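Side-chain contacts in diaminopimelate decarboxylase (Psychromonas ingrahamii, PDB 4XG1), which probably catalyses the pyridoxal 5'-phosphate-dependent decarboxylation of meso-diaminopimelate to L-lysine, which completes the diaminopimelate route of lysine biosynthesis: residues E291-N296 / N300-D305; N309-P314 / D352-E357. All blocks are in the same frame, centred on the assembly; numbering follows the deposited sequence.

Overall arrangement
Contact 1 is a hairpin and contact 2 a packing of helix 313-317 and the loop before it against strand 353-361; they follow one another along the chain, and their centres lie about 14 Å apart. One mixed sheet links them: strand 300-304 pairs with strand 338-344, which pairs in turn with strand 353-361. They meet directly where V304 CG2 packs on L354 CD1 at 3.7 Å. Contact 2 holds R313, which grips the carboxylate of LLP, whereas contact 1 stands back from the sites, the I303 side chain lying about 11 Å from that of C348, the probable proton donor. Both also reach the second subunit of the homodimer, which itself supplies E349 to the LLP held by R313.

Contact 1: E291-N296 / N300-D305; sequences EFLKLN and NFAIVD. With TME (propane), chain K.
K294 and F301 face each other as a hydrogen-bonded pair, each backbone N donating to the other's carbonyl O at 2.9 Å, and the K294 side chain shows how one long residue can serve several surfaces in turn. Its CB sits beside F301 CB. CG, set anti to the carbonyl carbon (chi1 -78°), meets C3 of the propane at 3.7 Å, and CD turns to I303 CD1 at 3.8 Å. A bend at chi3 (69°) brings CE back beside C1 of the propane. Beyond it NZ crosses to the second subunit, where the carbonyl oxygens of E126, K171 and G173 all accept from it. F292 CB touches the same I303 methyl, which lies at the edge of the F292 ring, while E291 CB covers one face of that ring. On the other face of the sheet L293 CD2 rests on A302 CB. Near the turn, N300 OD1 accepts from N296 N at 3.2 Å, with L295 CD2 packed alongside. At the far end E291 and D305 bring their carboxylates to 4.4 Å between OE2 and OD2, the planes nearly perpendicular; the likely repulsion would be eased by R133 of the second subunit, which forms a salt bridge with E291, and by T28, hydrogen-bonded to D305. There I303 O takes two donors, E291 N at 2.7 Å and F292 N at 3.3 Å, so two residues face one: an antiparallel beta hairpin carrying a classic beta bulge.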
loop_
_atom_site.group_PDB
_atom_site.type_symbol
_atom_site.label_atom_id
_atom_site.label_comp_id
_atom_site.label_asym_id
_atom_site.label_seq_id
_atom_site.Cartn_x
_atom_site.Cartn_y
_atom_site.Cartn_z
ATOM N N GLU B 291 5.881 21.299 -5.893
ATOM C CA GLU B 291 6.352 22.098 -4.798
ATOM C C GLU B 291 7.685 22.711 -5.192
ATOM O O GLU B 291 7.819 23.931 -5.211
ATOM C CB GLU B 291 6.520 21.250 -3.537
ATOM C CG GLU B 291 5.253 20.520 -3.097
ATOM C CD GLU B 291 4.340 21.355 -2.222
ATOM O OE1 GLU B 291 4.480 22.604 -2.169
ATOM O OE2 GLU B 291 3.441 20.754 -1.614
ATOM N N PHE B 292 8.660 21.872 -5.509
ATOM C CA PHE B 292 9.992 22.329 -5.815
ATOM C C PHE B 292 10.538 21.711 -7.081
ATOM O O PHE B 292 10.071 20.650 -7.516
ATOM C CB PHE B 292 10.944 21.930 -4.729
ATOM C CG PHE B 292 10.510 22.322 -3.363
ATOM C CD1 PHE B 292 10.121 23.611 -3.096
ATOM C CD2 PHE B 292 10.538 21.405 -2.338
ATOM C CE1 PHE B 292 9.728 23.974 -1.835
ATOM C CE2 PHE B 292 10.159 21.760 -1.061
ATOM C CZ PHE B 292 9.763 23.059 -0.812
ATOM N N LEU B 293 11.530 22.392 -7.674
ATOM C CA LEU B 293 12.324 21.840 -8.769
ATOM C C LEU B 293 13.738 21.809 -8.290
ATOM O O LEU B 293 14.244 22.808 -7.791
ATOM C CB LEU B 293 12.220 22.679 -10.006
ATOM C CG LEU B 293 10.821 22.841 -10.583
ATOM C CD1 LEU B 293 10.871 23.841 -11.740
ATOM C CD2 LEU B 293 10.241 21.526 -11.059
ATOM N N LYS B 294 14.363 20.648 -8.401
ATOM C CA LYS B 294 15.769 20.495 -8.086
ATOM C C LYS B 294 16.545 20.175 -9.348
ATOM O O LYS B 294 16.282 19.154 -10.004
ATOM C CB LYS B 294 15.980 19.353 -7.134
ATOM C CG LYS B 294 15.643 19.683 -5.718
ATOM C CD LYS B 294 15.947 18.495 -4.837
ATOM C CE LYS B 294 17.416 18.257 -4.736
ATOM N NZ LYS B 294 17.711 17.546 -3.464
ATOM N N LEU B 295 17.475 21.064 -9.696
ATOM C CA LEU B 295 18.178 20.994 -10.977
ATOM C C LEU B 295 19.613 20.594 -10.733
ATOM O O LEU B 295 20.211 21.028 -9.774
ATOM C CB LEU B 295 18.065 22.328 -11.712
ATOM C CG LEU B 295 16.600 22.789 -11.861
ATOM C CD1 LEU B 295 16.473 24.194 -12.442
ATOM C CD2 LEU B 295 15.794 21.805 -12.706
ATOM N N ASN B 296 20.118 19.717 -11.589
ATOM C CA ASN B 296 21.488 19.248 -11.570
ATOM C C ASN B 296 22.023 19.127 -12.999
ATOM O O ASN B 296 21.263 18.847 -13.933
ATOM C CB ASN B 296 21.525 17.916 -10.853
ATOM C CG ASN B 296 22.850 17.233 -10.957
ATOM O OD1 ASN B 296 23.459 17.229 -12.019
ATOM N ND2 ASN B 296 23.299 16.629 -9.865
ATOM N N ASN B 300 17.225 15.877 -13.102
ATOM C CA ASN B 300 16.292 16.841 -12.535
ATOM C C ASN B 300 15.107 16.221 -11.813
ATOM O O ASN B 300 14.555 15.219 -12.261
ATOM C CB ASN B 300 15.753 17.721 -13.642
ATOM C CG ASN B 300 16.851 18.482 -14.339
ATOM O OD1 ASN B 300 17.749 19.046 -13.697
ATOM N ND2 ASN B 300 16.800 18.496 -15.661
ATOM N N PHE B 301 14.656 16.884 -10.749
ATOM C CA PHE B 301 13.480 16.451 -10.019
ATOM C C PHE B 301 12.385 17.475 -9.898
ATOM O O PHE B 301 12.613 18.560 -9.411
ATOM C CB PHE B 301 13.915 16.028 -8.644
ATOM C CG PHE B 301 14.772 14.818 -8.666
ATOM C CD1 PHE B 301 14.197 13.573 -8.848
ATOM C CD2 PHE B 301 16.138 14.918 -8.544
ATOM C CE1 PHE B 301 14.982 12.442 -8.869
ATOM C CE2 PHE B 301 16.929 13.789 -8.548
ATOM C CZ PHE B 301 16.353 12.545 -8.718
ATOM N N ALA B 302 11.187 17.106 -10.314
ATOM C CA ALA B 302 9.991 17.809 -9.873
ATOM C C ALA B 302 9.459 17.110 -8.609
ATOM O O ALA B 302 9.050 15.957 -8.650
ATOM C CB ALA B 302 8.924 17.810 -10.953
ATOM N N ILE B 303 9.483 17.812 -7.498
ATOM C CA ILE B 303 8.958 17.331 -6.254
ATOM C C ILE B 303 7.517 17.794 -6.127
ATOM O O ILE B 303 7.262 18.977 -6.019
ATOM C CB ILE B 303 9.811 17.874 -5.113
ATOM C CG1 ILE B 303 11.230 17.367 -5.323
ATOM C CG2 ILE B 303 9.277 17.408 -3.767
ATOM C CD1 ILE B 303 12.210 17.926 -4.352
ATOM N N VAL B 304 6.583 16.842 -6.129
ATOM C CA VAL B 304 5.160 17.118 -6.087
ATOM C C VAL B 304 4.540 16.715 -4.738
ATOM O O VAL B 304 5.199 16.105 -3.923
ATOM C CB VAL B 304 4.441 16.364 -7.231
ATOM C CG1 VAL B 304 4.867 16.938 -8.576
ATOM C CG2 VAL B 304 4.714 14.845 -7.169
ATOM N N ASP B 305 3.273 17.042 -4.513
ATOM C CA ASP B 305 2.676 16.795 -3.229
ATOM C C ASP B 305 1.915 15.458 -3.160
ATOM O O ASP B 305 1.337 15.139 -2.118
ATOM C CB ASP B 305 1.797 17.977 -2.776
ATOM C CG ASP B 305 0.608 18.204 -3.648
ATOM O OD1 ASP B 305 0.433 17.482 -4.650
ATOM O OD2 ASP B 305 -0.237 19.073 -3.320
HETATM C C1 TME K . 18.891 22.019 -4.738
HETATM C C2 TME K . 18.292 22.614 -6.002
HETATM C C3 TME K . 16.911 23.177 -5.670
#

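Contact 2: N309-P314 / D352-E357; sequences NDLIRP and DFLGKE. With LLP ((2S)-2-amino-6-[[3-hydroxy-2-methyl-5-(phosphonooxymethyl)pyridin-4-yl]methylideneamino]hexanoic acid), chain T.
P314 and L354 bring their CA atoms to 5.7 Å, yet no direct hydrogen bond joins the two backbones: P314 of helix 313-317 lies against a strand that turns a corner, and a water bridges the two segments instead. That water donates to L311 O at 2.7 Å and to F353 O at 3.0 Å. Close by, the proline ring packs against F353 and the backbone of L354. Its CB touches F353 CE2 at 3.6 Å, and its CG sits 3.4 Å from L354 O. The phenyl ring owes its place to a first torsion that sets CG between the backbone N and the carbonyl carbon (chi1 68°); this carries CE2 and CZ over to P314, whose carbonyl O approaches the ring obliquely, while K356 CE lies over one ring face from within its own strand. L354 reaches back with CD2 to L311 CB at 4.3 Å, and both leucines also pack on I370. The strand is irregular just here, for L354 and G355 both face I343 in a classic beta bulge, within the beta domain that in this decarboxylase family accompanies the TIM barrel. R313, next to P314, turns the other way, toward LLP. Bent at chi3, it presents its guanidinium edge to the carboxylate, which lies near its plane: NE donates to LLP O at 2.7 Å (169°) and NH2 to LLP OXT at 2.8 Å (157°). With a leucine here, both bonds would be lost and the carboxylate would probably be freer to turn. R277 brings a second guanidinium close to NH2, and Q321 weakly accepts from NH1. LLP is also hydrogen-bonded by Y317 and Y376 and, from the second subunit, by E349.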
loop_
_atom_site.group_PDB
_atom_site.type_symbol
_atom_site.label_atom_id
_atom_site.label_comp_id
_atom_site.label_asym_id
_atom_site.label_seq_id
_atom_site.Cartn_x
_atom_site.Cartn_y
_atom_site.Cartn_z
ATOM N N ASN B 309 2.216 6.716 -1.273
ATOM C CA ASN B 309 1.045 6.410 -0.438
ATOM C C ASN B 309 -0.272 6.814 -1.087
ATOM O O ASN B 309 -1.323 6.293 -0.721
ATOM C CB ASN B 309 1.104 7.068 0.919
ATOM C CG ASN B 309 0.807 8.540 0.828
ATOM O OD1 ASN B 309 1.564 9.286 0.170
ATOM N ND2 ASN B 309 -0.298 8.971 1.421
ATOM N N ASP B 310 -0.225 7.738 -2.038
ATOM C CA ASP B 310 -1.427 8.104 -2.802
ATOM C C ASP B 310 -1.592 7.174 -4.005
ATOM O O ASP B 310 -2.707 6.746 -4.320
ATOM C CB ASP B 310 -1.272 9.516 -3.258
ATOM C CG ASP B 310 -1.108 10.475 -2.123
ATOM O OD1 ASP B 310 -2.079 10.648 -1.340
ATOM O OD2 ASP B 310 -0.068 11.161 -2.087
ATOM N N LEU B 311 -0.455 6.844 -4.648
ATOM C CA LEU B 311 -0.444 6.009 -5.838
ATOM C C LEU B 311 0.768 5.162 -5.845
ATOM O O LEU B 311 1.902 5.644 -6.062
ATOM C CB LEU B 311 -0.441 6.869 -7.108
ATOM C CG LEU B 311 -0.356 6.129 -8.445
ATOM C CD1 LEU B 311 -1.640 5.395 -8.751
ATOM C CD2 LEU B 311 -0.094 7.103 -9.566
ATOM N N ILE B 312 0.573 3.863 -5.652
ATOM C CA ILE B 312 1.730 2.975 -5.471
ATOM C C ILE B 312 2.193 2.262 -6.744
ATOM O O ILE B 312 3.228 1.598 -6.755
ATOM C CB ILE B 312 1.468 1.975 -4.343
ATOM C CG1 ILE B 312 2.803 1.452 -3.779
ATOM C CG2 ILE B 312 0.632 0.821 -4.845
ATOM C CD1 ILE B 312 2.696 0.748 -2.459
ATOM N N ARG B 313 1.429 2.389 -7.811
ATOM C CA ARG B 313 1.629 1.521 -8.985
ATOM C C ARG B 313 3.029 1.692 -9.572
ATOM O O ARG B 313 3.697 0.707 -9.868
ATOM C CB ARG B 313 0.549 1.712 -10.046
ATOM C CG ARG B 313 -0.872 1.686 -9.508
ATOM C CD ARG B 313 -1.938 1.339 -10.552
ATOM N NE ARG B 313 -1.599 0.082 -11.231
ATOM C CZ ARG B 313 -1.063 -0.040 -12.447
ATOM N NH1 ARG B 313 -0.785 1.028 -13.184
ATOM N NH2 ARG B 313 -0.820 -1.251 -12.932
ATOM N N PRO B 314 3.500 2.930 -9.713
ATOM C CA PRO B 314 4.843 3.086 -10.224
ATOM C C PRO B 314 5.906 2.457 -9.339
ATOM O O PRO B 314 6.777 1.733 -9.832
ATOM C CB PRO B 314 5.015 4.618 -10.292
ATOM C CG PRO B 314 3.621 5.139 -10.446
ATOM C CD PRO B 314 2.824 4.229 -9.550
ATOM N N ASP B 352 9.879 6.267 -3.698
ATOM C CA ASP B 352 8.728 7.155 -3.841
ATOM C C ASP B 352 8.852 8.012 -5.074
ATOM O O ASP B 352 9.340 9.135 -5.000
ATOM C CB ASP B 352 8.488 8.044 -2.624
ATOM C CG ASP B 352 7.431 9.104 -2.888
ATOM O OD1 ASP B 352 6.436 8.789 -3.578
ATOM O OD2 ASP B 352 7.616 10.266 -2.453
ATOM N N PHE B 353 8.345 7.505 -6.183
ATOM C CA PHE B 353 8.248 8.282 -7.413
ATOM C C PHE B 353 6.918 8.019 -8.109
ATOM O O PHE B 353 6.252 7.022 -7.863
ATOM C CB PHE B 353 9.403 7.928 -8.351
ATOM C CG PHE B 353 9.342 6.533 -8.903
ATOM C CD1 PHE B 353 9.938 5.477 -8.235
ATOM C CD2 PHE B 353 8.679 6.269 -10.102
ATOM C CE1 PHE B 353 9.860 4.166 -8.756
ATOM C CE2 PHE B 353 8.607 4.965 -10.622
ATOM C CZ PHE B 353 9.203 3.918 -9.947
ATOM N N LEU B 354 6.535 8.939 -8.976
ATOM C CA LEU B 354 5.336 8.788 -9.773
ATOM C C LEU B 354 5.633 8.533 -11.244
ATOM O O LEU B 354 4.819 7.915 -11.953
ATOM C CB LEU B 354 4.488 10.018 -9.647
ATOM C CG LEU B 354 4.067 10.293 -8.215
ATOM C CD1 LEU B 354 3.328 11.594 -8.244
ATOM C CD2 LEU B 354 3.162 9.212 -7.628
ATOM N N GLY B 355 6.784 9.003 -11.700
ATOM C CA GLY B 355 7.179 8.772 -13.080
ATOM C C GLY B 355 8.621 9.177 -13.280
ATOM O O GLY B 355 9.108 10.067 -12.605
ATOM N N LYS B 356 9.271 8.539 -14.250
ATOM C CA LYS B 356 10.670 8.838 -14.574
ATOM C C LYS B 356 10.871 9.414 -15.983
ATOM O O LYS B 356 10.069 9.189 -16.892
ATOM C CB LYS B 356 11.487 7.602 -14.353
ATOM C CG LYS B 356 11.708 7.410 -12.894
ATOM C CD LYS B 356 12.321 6.087 -12.549
ATOM C CE LYS B 356 12.678 6.105 -11.065
ATOM N NZ LYS B 356 12.985 4.746 -10.572
ATOM N N GLU B 357 11.907 10.230 -16.106
ATOM C CA GLU B 357 12.315 10.824 -17.378
ATOM C C GLU B 357 11.186 11.365 -18.194
ATOM O O GLU B 357 10.925 10.900 -19.280
ATOM C CB GLU B 357 13.058 9.780 -18.197
ATOM C CG GLU B 357 14.388 9.371 -17.592
ATOM C CD GLU B 357 15.218 8.554 -18.577
ATOM O OE1 GLU B 357 15.551 9.086 -19.660
ATOM O OE2 GLU B 357 15.534 7.382 -18.283
HETATM N N1 LLP T . -11.495 -11.105 -10.741
HETATM C C2 LLP T . -10.560 -11.628 -9.940
HETATM C "C2'" LLP T . -10.810 -12.967 -9.295
HETATM C C3 LLP T . -9.331 -10.846 -9.707
HETATM O O3 LLP T . -8.342 -11.344 -8.929
HETATM C C4 LLP T . -9.164 -9.550 -10.373
HETATM C "C4'" LLP T . -7.941 -8.701 -10.229
HETATM C C5 LLP T . -10.269 -9.082 -11.236
HETATM C C6 LLP T . -11.388 -9.894 -11.352
HETATM C "C5'" LLP T . -10.235 -7.763 -11.957
HETATM O OP4 LLP T . -9.192 -7.661 -12.844
HETATM P P LLP T . -8.966 -6.397 -13.802
HETATM O OP1 LLP T . -9.112 -5.202 -12.871
HETATM O OP2 LLP T . -7.613 -6.603 -14.523
HETATM O OP3 LLP T . -9.970 -6.501 -14.966
HETATM N N LLP T . -2.918 -4.047 -8.153
HETATM C CA LLP T . -2.696 -4.475 -9.594
HETATM C CB LLP T . -3.958 -5.094 -10.186
HETATM C CG LLP T . -4.045 -6.608 -10.148
HETATM C CD LLP T . -5.374 -7.097 -9.617
HETATM C CE LLP T . -5.495 -8.621 -9.804
HETATM N NZ LLP T . -6.800 -9.257 -9.529
HETATM C C LLP T . -2.384 -3.250 -10.419
HETATM O O LLP T . -2.435 -2.129 -9.942
HETATM O OXT LLP T . -2.084 -3.316 -11.599
HETATM O O HOH W 1 4.393 4.894 -6.756
#